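Local coordinates for periplasmic oligopeptide-binding protein (Burkholderia pseudomallei, PDB 3ZS6), which probably binds oligopeptides in the periplasm and delivers them to an ABC transport system for uptake, at residues Q78-T81 / A82-V86; R288-L291 / T292-T296; S370-R373 / T374-V378. All blocks are in the same frame, centred on the assembly; numbering follows the deposited sequence. Where two conformers were deposited one is given.

Overall arrangement
From the N terminus, interaction 1 comes first, where the loop after strand 63-68 turns into helix 82-93 and packs beside strands 48-60 and 133-137. Interaction 2 winds along helix 288-296, and interaction 3 spans the C-terminal turns of helix 359-376. Each is local, closing one or two turns, and the three follow in series without nesting or crossing. Interaction 1 lies across the chain's centre from the others, its centre about 49 Å from that of interaction 2 and about 56 Å from that of interaction 3. Interactions 2 and 3 sit about 17 Å apart between centres and are linked indirectly: Asp287 offers OD1 to Ile290 N and its own N to Glu371 OE2, while Ile290 and Leu291 pack on Phe367.

Interaction 1 of 3, residues Q78-T81 / A82-V86; sequences QPVT and AADFV
Two hydrogen bonds run in opposite senses between Thr81 and Asp84. The carboxylate of Asp84 folds back so that OD2 accepts from Thr81 N at 2.8 Å, in a fairly straight bond (164° at the hydrogen) that reaches the oxygen on its anti side, 33° out of the carboxylate plane. In return Asp84 N donates to Thr81 O at 2.9 Å, from well above the carbonyl plane. Asp84 CG lies beside its own backbone N (chi1 -65°), which swings the carboxylate back over the chain before the helix.

A water adds a second route between the same residues: it donates to Asp84 OD2 at 2.8 Å and is hydrogen-bonded to Thr81 OG1, also at 2.8 Å. With a weak bond from Trp74 NE1, three partners meet at OD2 and probably limit the rotation of the carboxylate. Another polar atom, Thr81 O, lies at the edge of the Phe85 ring near its plane, 3.8 Å from CD1.

Apolar contact follows on the buried side. Val80 CG1 meets Phe85 CE1 obliquely at 4.1 Å. Val80 and Phe85 both rest on Val52 of strand 48-60, and Phe85 also on Ile134 of strand 133-137. The Asp84 side chain, capping the N-H of Thr81 three residues before it, resembles the acidic half of a capping box, here at the N-terminal end of helix 82-93.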
ATOM      1  N   GLN A  78     -17.585   4.583  25.144  1.00 31.88           N
ATOM      2  CA  GLN A  78     -18.287   3.319  24.919  1.00 34.09           C
ATOM      3  C   GLN A  78     -17.279   2.192  24.725  1.00 28.82           C
ATOM      4  O   GLN A  78     -16.183   2.422  24.209  1.00 23.58           O
ATOM      5  CB  GLN A  78     -19.191   3.414  23.691  1.00 40.25           C
ATOM      6  CG  GLN A  78     -20.336   4.397  23.820  1.00 50.05           C
ATOM      7  CD  GLN A  78     -21.642   3.719  24.194  1.00 67.64           C
ATOM      8  OE1 GLN A  78     -21.840   3.302  25.339  1.00 71.14           O
ATOM      9  NE2 GLN A  78     -22.542   3.600  23.221  1.00 73.22           N
ATOM     10  N   PRO A  79     -17.650   0.967  25.133  1.00 24.35           N
ATOM     11  CA  PRO A  79     -16.765  -0.196  25.029  1.00 20.21           C
ATOM     12  C   PRO A  79     -16.598  -0.683  23.593  1.00 19.96           C
ATOM     13  O   PRO A  79     -17.501  -0.525  22.775  1.00 22.88           O
ATOM     14  CB  PRO A  79     -17.483  -1.261  25.864  1.00 28.74           C
ATOM     15  CG  PRO A  79     -18.914  -0.871  25.834  1.00 29.51           C
ATOM     16  CD  PRO A  79     -18.941   0.630  25.759  1.00 31.81           C
ATOM     17  N   VAL A  80     -15.443  -1.265  23.294  1.00 21.71           N
ATOM     18  CA  VAL A  80     -15.229  -1.921  22.013  1.00 17.79           C
ATOM     19  C   VAL A  80     -15.456  -3.416  22.189  1.00 24.75           C
ATOM     20  O   VAL A  80     -14.820  -4.044  23.039  1.00 26.35           O
ATOM     21  CB  VAL A  80     -13.804  -1.688  21.491  1.00 20.36           C
ATOM     22  CG1 VAL A  80     -13.556  -2.500  20.221  1.00 13.08           C
ATOM     23  CG2 VAL A  80     -13.570  -0.202  21.235  1.00 21.02           C
ATOM     24  N   THR A  81     -16.371  -3.988  21.405  1.00 20.87           N
ATOM     25  CA  THR A  81     -16.633  -5.424  21.488  1.00 22.03           C
ATOM     26  C   THR A  81     -16.624  -6.133  20.135  1.00 22.78           C
ATOM     27  O   THR A  81     -16.470  -5.513  19.080  1.00 24.58           O
ATOM     28  CB  THR A  81     -17.984  -5.734  22.167  1.00 22.18           C
ATOM     29  OG1 THR A  81     -19.051  -5.372  21.279  1.00 22.63           O
ATOM     30  CG2 THR A  81     -18.116  -4.972  23.477  1.00 21.14           C
ATOM     31  N   ALA A  82     -16.802  -7.447  20.197  1.00 18.39           N
ATOM     32  CA  ALA A  82     -16.825  -8.298  19.028  1.00 20.16           C
ATOM     33  C   ALA A  82     -17.793  -7.747  17.997  1.00 21.11           C
ATOM     34  O   ALA A  82     -17.486  -7.695  16.811  1.00 18.80           O
ATOM     35  CB  ALA A  82     -17.218  -9.714  19.432  1.00 16.89           C
ATOM     36  N   ALA A  83     -18.967  -7.334  18.459  1.00 21.86           N
ATOM     37  CA  ALA A  83     -19.988  -6.801  17.570  1.00 24.20           C
ATOM     38  C   ALA A  83     -19.449  -5.683  16.672  1.00 26.24           C
ATOM     39  O   ALA A  83     -19.865  -5.555  15.518  1.00 26.17           O
ATOM     40  CB  ALA A  83     -21.191  -6.316  18.373  1.00 23.05           C
ATOM     41  N   ASP A  84     -18.521  -4.879  17.192  1.00 20.43           N
ATOM     42  CA  ASP A  84     -17.962  -3.771  16.409  1.00 16.67           C
ATOM     43  C   ASP A  84     -17.187  -4.264  15.188  1.00 19.34           C
ATOM     44  O   ASP A  84     -17.195  -3.622  14.134  1.00 14.67           O
ATOM     45  CB  ASP A  84     -17.075  -2.873  17.273  1.00 14.44           C
ATOM     46  CG  ASP A  84     -17.861  -2.150  18.361  1.00 22.51           C
ATOM     47  OD1 ASP A  84     -18.957  -1.622  18.060  1.00 25.66           O
ATOM     48  OD2 ASP A  84     -17.382  -2.116  19.511  1.00 18.98           O
ATOM     49  N   PHE A  85     -16.521  -5.406  15.333  1.00 14.25           N
ATOM     50  CA  PHE A  85     -15.761  -5.978  14.223  1.00 13.62           C
ATOM     51  C   PHE A  85     -16.675  -6.666  13.201  1.00 20.78           C
ATOM     52  O   PHE A  85     -16.487  -6.511  11.991  1.00 17.41           O
ATOM     53  CB  PHE A  85     -14.664  -6.926  14.730  1.00 12.26           C
ATOM     54  CG  PHE A  85     -13.514  -6.211  15.396  1.00 19.75           C
ATOM     55  CD1 PHE A  85     -13.557  -5.905  16.750  1.00 17.11           C
ATOM     56  CD2 PHE A  85     -12.401  -5.826  14.658  1.00 19.71           C
ATOM     57  CE1 PHE A  85     -12.500  -5.235  17.363  1.00 12.95           C
ATOM     58  CE2 PHE A  85     -11.344  -5.156  15.256  1.00 14.52           C
ATOM     59  CZ  PHE A  85     -11.393  -4.859  16.610  1.00 14.21           C
ATOM     60  N   VAL A  86     -17.663  -7.413  13.686  1.00 16.00           N
ATOM     61  CA  VAL A  86     -18.641  -8.033  12.800  1.00 20.16           C
ATOM     62  C   VAL A  86     -19.262  -6.957  11.897  1.00 21.35           C
ATOM     63  O   VAL A  86     -19.321  -7.111  10.673  1.00 20.28           O
ATOM     64  CB  VAL A  86     -19.747  -8.793  13.590  1.00 20.88           C
ATOM     65  CG1 VAL A  86     -20.841  -9.287  12.647  1.00 24.11           C
ATOM     66  CG2 VAL A  86     -19.148  -9.970  14.378  1.00 16.55           C
TER
HETATM   67  O   HOH W   1     -19.717  -2.733  20.856  1.00 28.77           O

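Interaction 2 of 3, residues R288-L291 / T292-T296; sequences REIL and TSKIT
Leu291 O is gripped by two backbone N-H groups: Thr296 N at 3.0 Å, nearly in line with the C=O bond, and Ile295 N at 3.1 Å, from above the carbonyl plane and less straight (138° at the hydrogen). The bond to Thr296 spans five residues, so the helix widens here into a pi-type turn. One residue earlier the bond is of the ordinary alpha kind, from Lys294 N to Ile290 O.

Glu289 O accepts from Ser293 N at 2.9 Å, and in one of its two conformers Ser293 OG adds a second donor, also at 2.9 Å, from the opposite face of the carbonyl plane. Thr292 OG1 turns back in the same manner: with chi1 at 53° it stands between its own N and carbonyl carbon, 2.8 Å from Arg288 O and 3.2 Å from Glu289 O, both oxygens lying within reach of the hydroxyl.

Such side-chain hydroxyls folded onto the preceding turn are a familiar feature of serine and threonine within helices. In this solute-binding protein fold, helix 288-296 lies against strand 470-480, where Leu291, Thr292 and Thr296 touch Phe473.

Apolar contacts run along the helix too. Leu291 CD1 reaches Ile295 CB at 4.0 Å, the side chains crossing at about a right angle. Ile290 CG2 meets the extended Lys294 chain at CD, 3.7 Å away. The Arg288 guanidinium turns elsewhere, to the carbonyl oxygens of Ala283 and Pro471.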
ATOM      1  N   ARG A 288      16.549   0.501 -16.522  1.00 17.12           N
ATOM      2  CA  ARG A 288      16.306   0.641 -15.089  1.00 20.02           C
ATOM      3  C   ARG A 288      17.609   0.794 -14.304  1.00 23.42           C
ATOM      4  O   ARG A 288      17.611   1.238 -13.151  1.00 19.94           O
ATOM      5  CB  ARG A 288      15.510  -0.559 -14.569  1.00 18.87           C
ATOM      6  CG  ARG A 288      14.136  -0.741 -15.231  1.00 19.75           C
ATOM      7  CD  ARG A 288      13.645  -2.181 -15.057  1.00 17.54           C
ATOM      8  NE  ARG A 288      12.337  -2.390 -15.663  1.00 15.49           N
ATOM      9  CZ  ARG A 288      12.118  -2.390 -16.977  1.00 18.38           C
ATOM     10  NH1 ARG A 288      13.125  -2.170 -17.827  1.00 12.72           N
ATOM     11  NH2 ARG A 288      10.886  -2.587 -17.445  1.00 15.25           N
ATOM     12  N   GLU A 289      18.717   0.421 -14.936  1.00 18.20           N
ATOM     13  CA  GLU A 289      20.022   0.557 -14.315  1.00 23.40           C
ATOM     14  C   GLU A 289      20.388   2.036 -14.240  1.00 24.32           C
ATOM     15  O   GLU A 289      20.777   2.534 -13.184  1.00 22.03           O
ATOM     16  CB  GLU A 289      21.077  -0.231 -15.098  1.00 29.83           C
ATOM     17  CG  GLU A 289      22.062  -0.975 -14.212  1.00 41.83           C
ATOM     18  CD  GLU A 289      22.821  -0.050 -13.277  1.00 52.12           C
ATOM     19  OE1 GLU A 289      23.132   1.087 -13.689  0.33 52.66           O
ATOM     20  OE2 GLU A 289      23.105  -0.459 -12.129  0.57 55.28           O
ATOM     21  N   ILE A 290      20.238   2.733 -15.364  1.00 22.87           N
ATOM     22  CA  ILE A 290      20.454   4.173 -15.418  1.00 20.61           C
ATOM     23  C   ILE A 290      19.450   4.916 -14.539  1.00 21.24           C
ATOM     24  O   ILE A 290      19.806   5.859 -13.829  1.00 25.90           O
ATOM     25  CB  ILE A 290      20.362   4.691 -16.870  1.00 23.10           C
ATOM     26  CG1 ILE A 290      21.523   4.140 -17.708  1.00 28.41           C
ATOM     27  CG2 ILE A 290      20.376   6.204 -16.899  1.00 23.56           C
ATOM     28  CD1 ILE A 290      21.398   4.446 -19.185  1.00 31.70           C
ATOM     29  N   LEU A 291      18.195   4.480 -14.590  1.00 19.19           N
ATOM     30  CA  LEU A 291      17.139   5.071 -13.781  1.00 17.18           C
ATOM     31  C   LEU A 291      17.541   5.103 -12.311  1.00 16.08           C
ATOM     32  O   LEU A 291      17.473   6.143 -11.663  1.00 19.98           O
ATOM     33  CB  LEU A 291      15.823   4.298 -13.963  1.00 14.53           C
ATOM     34  CG  LEU A 291      14.635   4.758 -13.104  1.00 18.67           C
ATOM     35  CD1 LEU A 291      14.415   6.267 -13.220  1.00 24.53           C
ATOM     36  CD2 LEU A 291      13.361   3.996 -13.475  1.00 11.29           C
ATOM     37  N   THR A 292      17.980   3.960 -11.793  1.00 21.18           N
ATOM     38  CA  THR A 292      18.290   3.848 -10.373  1.00 15.03           C
ATOM     39  C   THR A 292      19.646   4.448  -9.982  1.00 20.11           C
ATOM     40  O   THR A 292      19.762   5.122  -8.951  1.00 18.13           O
ATOM     41  CB  THR A 292      18.202   2.392  -9.877  1.00 16.76           C
ATOM     42  OG1 THR A 292      19.013   1.555 -10.710  1.00 22.01           O
ATOM     43  CG2 THR A 292      16.754   1.901  -9.924  1.00 14.03           C
ATOM     44  N   SER A 293      20.666   4.232 -10.802  1.00 16.97           N
ATOM     45  CA  SER A 293      22.008   4.685 -10.461  0.63 19.08           C
ATOM     46  C   SER A 293      22.190   6.185 -10.673  1.00 25.00           C
ATOM     47  O   SER A 293      22.957   6.828  -9.958  1.00 31.96           O
ATOM     48  CB  SER A 293      23.064   3.912 -11.255  0.63 21.48           C
ATOM     49  OG  SER A 293      23.009   4.230 -12.637  0.63 19.65           O
ATOM     50  N   LYS A 294      21.480   6.742 -11.650  1.00 23.94           N
ATOM     51  CA  LYS A 294      21.686   8.138 -12.033  1.00 24.42           C
ATOM     52  C   LYS A 294      20.548   9.096 -11.687  1.00 28.32           C
ATOM     53  O   LYS A 294      20.771  10.301 -11.545  1.00 24.58           O
ATOM     54  CB  LYS A 294      21.973   8.235 -13.532  1.00 27.59           C
ATOM     55  CG  LYS A 294      23.212   7.470 -13.985  1.00 38.85           C
ATOM     56  CD  LYS A 294      23.483   7.711 -15.461  1.00 50.43           C
ATOM     57  CE  LYS A 294      24.644   6.866 -15.978  1.00 56.33           C
ATOM     58  NZ  LYS A 294      24.797   6.985 -17.462  1.00 55.53           N
ATOM     59  N   ILE A 295      19.328   8.582 -11.580  1.00 23.58           N
ATOM     60  CA  ILE A 295      18.188   9.455 -11.314  1.00 27.35           C
ATOM     61  C   ILE A 295      17.688   9.368  -9.866  1.00 24.31           C
ATOM     62  O   ILE A 295      17.645  10.376  -9.160  1.00 30.71           O
ATOM     63  CB  ILE A 295      17.020   9.182 -12.279  1.00 29.89           C
ATOM     64  CG1 ILE A 295      17.517   9.173 -13.727  1.00 39.11           C
ATOM     65  CG2 ILE A 295      15.938  10.227 -12.101  1.00 26.29           C
ATOM     66  CD1 ILE A 295      18.164  10.461 -14.154  1.00 42.03           C
ATOM     67  N   THR A 296      17.307   8.171  -9.432  1.00 16.39           N
ATOM     68  CA  THR A 296      16.779   7.996  -8.076  1.00 17.75           C
ATOM     69  C   THR A 296      17.902   8.039  -7.031  1.00 22.44           C
ATOM     70  O   THR A 296      17.844   8.823  -6.077  1.00 22.72           O
ATOM     71  CB  THR A 296      15.946   6.702  -7.947  1.00 13.71           C
ATOM     72  OG1 THR A 296      16.794   5.557  -8.093  1.00 17.54           O
ATOM     73  CG2 THR A 296      14.853   6.664  -9.033  1.00 16.73           C
TER

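Interaction 3 of 3, residues S370-R373 / T374-V378; sequences SEWR and TKLGV
Thr374, Arg373 and Trp372 carry this contact, at the C-terminal end of the helix in the beta-alpha-beta unit of strand 350-356, helix 359-376 and strand 379-385. Thr374 holds Ser370 O with two bonds, its N at 2.9 Å and its OG1 at 2.8 Å, arriving from opposite faces of the carbonyl plane. A chi1 of 62° brings the hydroxyl back over the preceding turn and leaves CG2 beside the backbone N, where it lies over one face of the Arg373 guanidinium, offset toward the rim. Its 3.4 Å approach to Arg373 NH1 belongs to one of the two deposited conformers of the arginine, so this contact is less certain.

Trp372 O likewise accepts two hydrogen bonds: Leu376 N comes to 3.0 Å on one face, and Val378 N to 3.1 Å on the other, beyond the point where Gly377 leaves helical angles with positive phi (68°). Gly377 N itself bonds to Arg373 O. Trp372 CB packs against Val378 CB, and the indole meets Leu376 CD1 obliquely, while NE1 goes to Leu282 O.

On another side of the helix Glu371 and Lys375 lie alongside each other, pointing the same way. The salt bridge between them spans 2.9 Å from Glu371 OE2 to Lys375 NZ, weak as a hydrogen bond. Glu371 OE2 also accepts from Asp287 N, and Lys375 NZ also donates to Val285 O, while a water donates to Glu371 OE1.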
ATOM      1  N   SER A 370      11.573  10.180 -22.594  1.00 21.36           N
ATOM      2  CA  SER A 370      12.709  10.320 -23.505  1.00 22.69           C
ATOM      3  C   SER A 370      13.161   8.951 -24.007  1.00 20.32           C
ATOM      4  O   SER A 370      13.492   8.774 -25.178  1.00 21.98           O
ATOM      5  CB  SER A 370      13.873  11.071 -22.842  1.00 29.97           C
ATOM      6  OG  SER A 370      14.638  10.217 -22.014  1.00 35.25           O
ATOM      7  N   GLU A 371      13.163   7.984 -23.103  1.00 18.80           N
ATOM      8  CA  GLU A 371      13.497   6.611 -23.442  1.00 23.58           C
ATOM      9  C   GLU A 371      12.585   6.097 -24.567  1.00 26.71           C
ATOM     10  O   GLU A 371      13.056   5.564 -25.586  1.00 24.37           O
ATOM     11  CB  GLU A 371      13.347   5.747 -22.193  1.00 28.77           C
ATOM     12  CG  GLU A 371      14.231   4.519 -22.152  1.00 40.04           C
ATOM     13  CD  GLU A 371      15.650   4.813 -21.689  1.00 32.55           C
ATOM     14  OE1 GLU A 371      16.213   5.863 -22.063  1.00 29.50           O
ATOM     15  OE2 GLU A 371      16.205   3.971 -20.958  1.00 32.92           O
ATOM     16  N   TRP A 372      11.279   6.273 -24.388  1.00 18.12           N
ATOM     17  CA  TRP A 372      10.295   5.808 -25.365  1.00 19.34           C
ATOM     18  C   TRP A 372      10.388   6.575 -26.687  1.00 25.92           C
ATOM     19  O   TRP A 372      10.229   5.996 -27.765  1.00 25.13           O
ATOM     20  CB  TRP A 372       8.877   5.908 -24.790  1.00 14.16           C
ATOM     21  CG  TRP A 372       8.579   4.846 -23.775  1.00 17.11           C
ATOM     22  CD1 TRP A 372       9.114   3.595 -23.722  1.00 17.49           C
ATOM     23  CD2 TRP A 372       7.687   4.947 -22.656  1.00 19.21           C
ATOM     24  NE1 TRP A 372       8.608   2.907 -22.649  1.00 17.05           N
ATOM     25  CE2 TRP A 372       7.731   3.715 -21.975  1.00 15.96           C
ATOM     26  CE3 TRP A 372       6.857   5.960 -22.164  1.00 17.60           C
ATOM     27  CZ2 TRP A 372       6.974   3.464 -20.832  1.00 14.28           C
ATOM     28  CZ3 TRP A 372       6.104   5.710 -21.031  1.00 19.44           C
ATOM     29  CH2 TRP A 372       6.171   4.471 -20.375  1.00 17.98           C
ATOM     30  N   ARG A 373      10.621   7.882 -26.607  0.60 22.92           N
ATOM     31  CA  ARG A 373      10.764   8.680 -27.815  0.60 24.52           C
ATOM     32  C   ARG A 373      11.976   8.216 -28.604  0.60 25.16           C
ATOM     33  O   ARG A 373      11.861   7.781 -29.752  0.60 23.26           O
ATOM     34  CB  ARG A 373      10.909  10.167 -27.493  0.60 26.32           C
ATOM     35  CG  ARG A 373      11.562  10.957 -28.625  0.60 29.36           C
ATOM     36  CD  ARG A 373      11.576  12.464 -28.364  0.60 31.53           C
ATOM     37  NE  ARG A 373      12.199  12.809 -27.090  0.60 34.08           N
ATOM     38  CZ  ARG A 373      13.488  13.093 -26.934  0.60 37.72           C
ATOM     39  NH1 ARG A 373      14.307  13.074 -27.976  0.60 41.73           N
ATOM     40  NH2 ARG A 373      13.954  13.393 -25.731  0.60 37.41           N
ATOM     41  N   THR A 374      13.141   8.294 -27.972  1.00 25.17           N
ATOM     42  CA  THR A 374      14.396   8.051 -28.677  1.00 27.51           C
ATOM     43  C   THR A 374      14.588   6.599 -29.109  1.00 28.13           C
ATOM     44  O   THR A 374      15.272   6.331 -30.095  1.00 27.33           O
ATOM     45  CB  THR A 374      15.609   8.493 -27.834  1.00 30.54           C
ATOM     46  OG1 THR A 374      15.656   7.715 -26.633  1.00 33.72           O
ATOM     47  CG2 THR A 374      15.497   9.963 -27.470  1.00 25.91           C
ATOM     48  N   LYS A 375      13.990   5.659 -28.383  1.00 23.30           N
ATOM     49  CA  LYS A 375      14.206   4.248 -28.697  1.00 20.66           C
ATOM     50  C   LYS A 375      13.095   3.616 -29.530  1.00 25.57           C
ATOM     51  O   LYS A 375      13.337   2.661 -30.264  1.00 29.59           O
ATOM     52  CB  LYS A 375      14.462   3.423 -27.435  1.00 21.32           C
ATOM     53  CG  LYS A 375      15.760   3.787 -26.718  1.00 26.27           C
ATOM     54  CD  LYS A 375      15.963   2.936 -25.471  1.00 24.44           C
ATOM     55  CE  LYS A 375      17.186   3.387 -24.677  1.00 22.01           C
ATOM     56  NZ  LYS A 375      17.280   2.683 -23.361  1.00 17.05           N
ATOM     57  N   LEU A 376      11.884   4.145 -29.430  1.00 24.08           N
ATOM     58  CA  LEU A 376      10.755   3.526 -30.113  1.00 25.45           C
ATOM     59  C   LEU A 376       9.982   4.515 -30.970  1.00 25.36           C
ATOM     60  O   LEU A 376       9.120   4.121 -31.755  1.00 28.42           O
ATOM     61  CB  LEU A 376       9.807   2.891 -29.091  1.00 21.88           C
ATOM     62  CG  LEU A 376      10.310   1.690 -28.284  1.00 23.64           C
ATOM     63  CD1 LEU A 376       9.264   1.297 -27.252  1.00 20.14           C
ATOM     64  CD2 LEU A 376      10.629   0.512 -29.204  1.00 27.39           C
ATOM     65  N   GLY A 377      10.275   5.800 -30.808  1.00 23.44           N
ATOM     66  CA  GLY A 377       9.510   6.827 -31.490  1.00 25.47           C
ATOM     67  C   GLY A 377       8.090   6.893 -30.952  1.00 30.84           C
ATOM     68  O   GLY A 377       7.168   7.333 -31.642  1.00 35.02           O
ATOM     69  N   VAL A 378       7.911   6.430 -29.719  1.00 27.41           N
ATOM     70  CA  VAL A 378       6.622   6.518 -29.039  1.00 21.01           C
ATOM     71  C   VAL A 378       6.536   7.812 -28.241  1.00 23.28           C
ATOM     72  O   VAL A 378       7.461   8.155 -27.505  1.00 20.32           O
ATOM     73  CB  VAL A 378       6.404   5.312 -28.096  1.00 20.12           C
ATOM     74  CG1 VAL A 378       5.230   5.563 -27.162  1.00 15.89           C
ATOM     75  CG2 VAL A 378       6.186   4.044 -28.905  1.00 20.06           C
TER
HETATM   76  O   HOH W   2      19.215   5.254 -22.188  1.00 28.83           O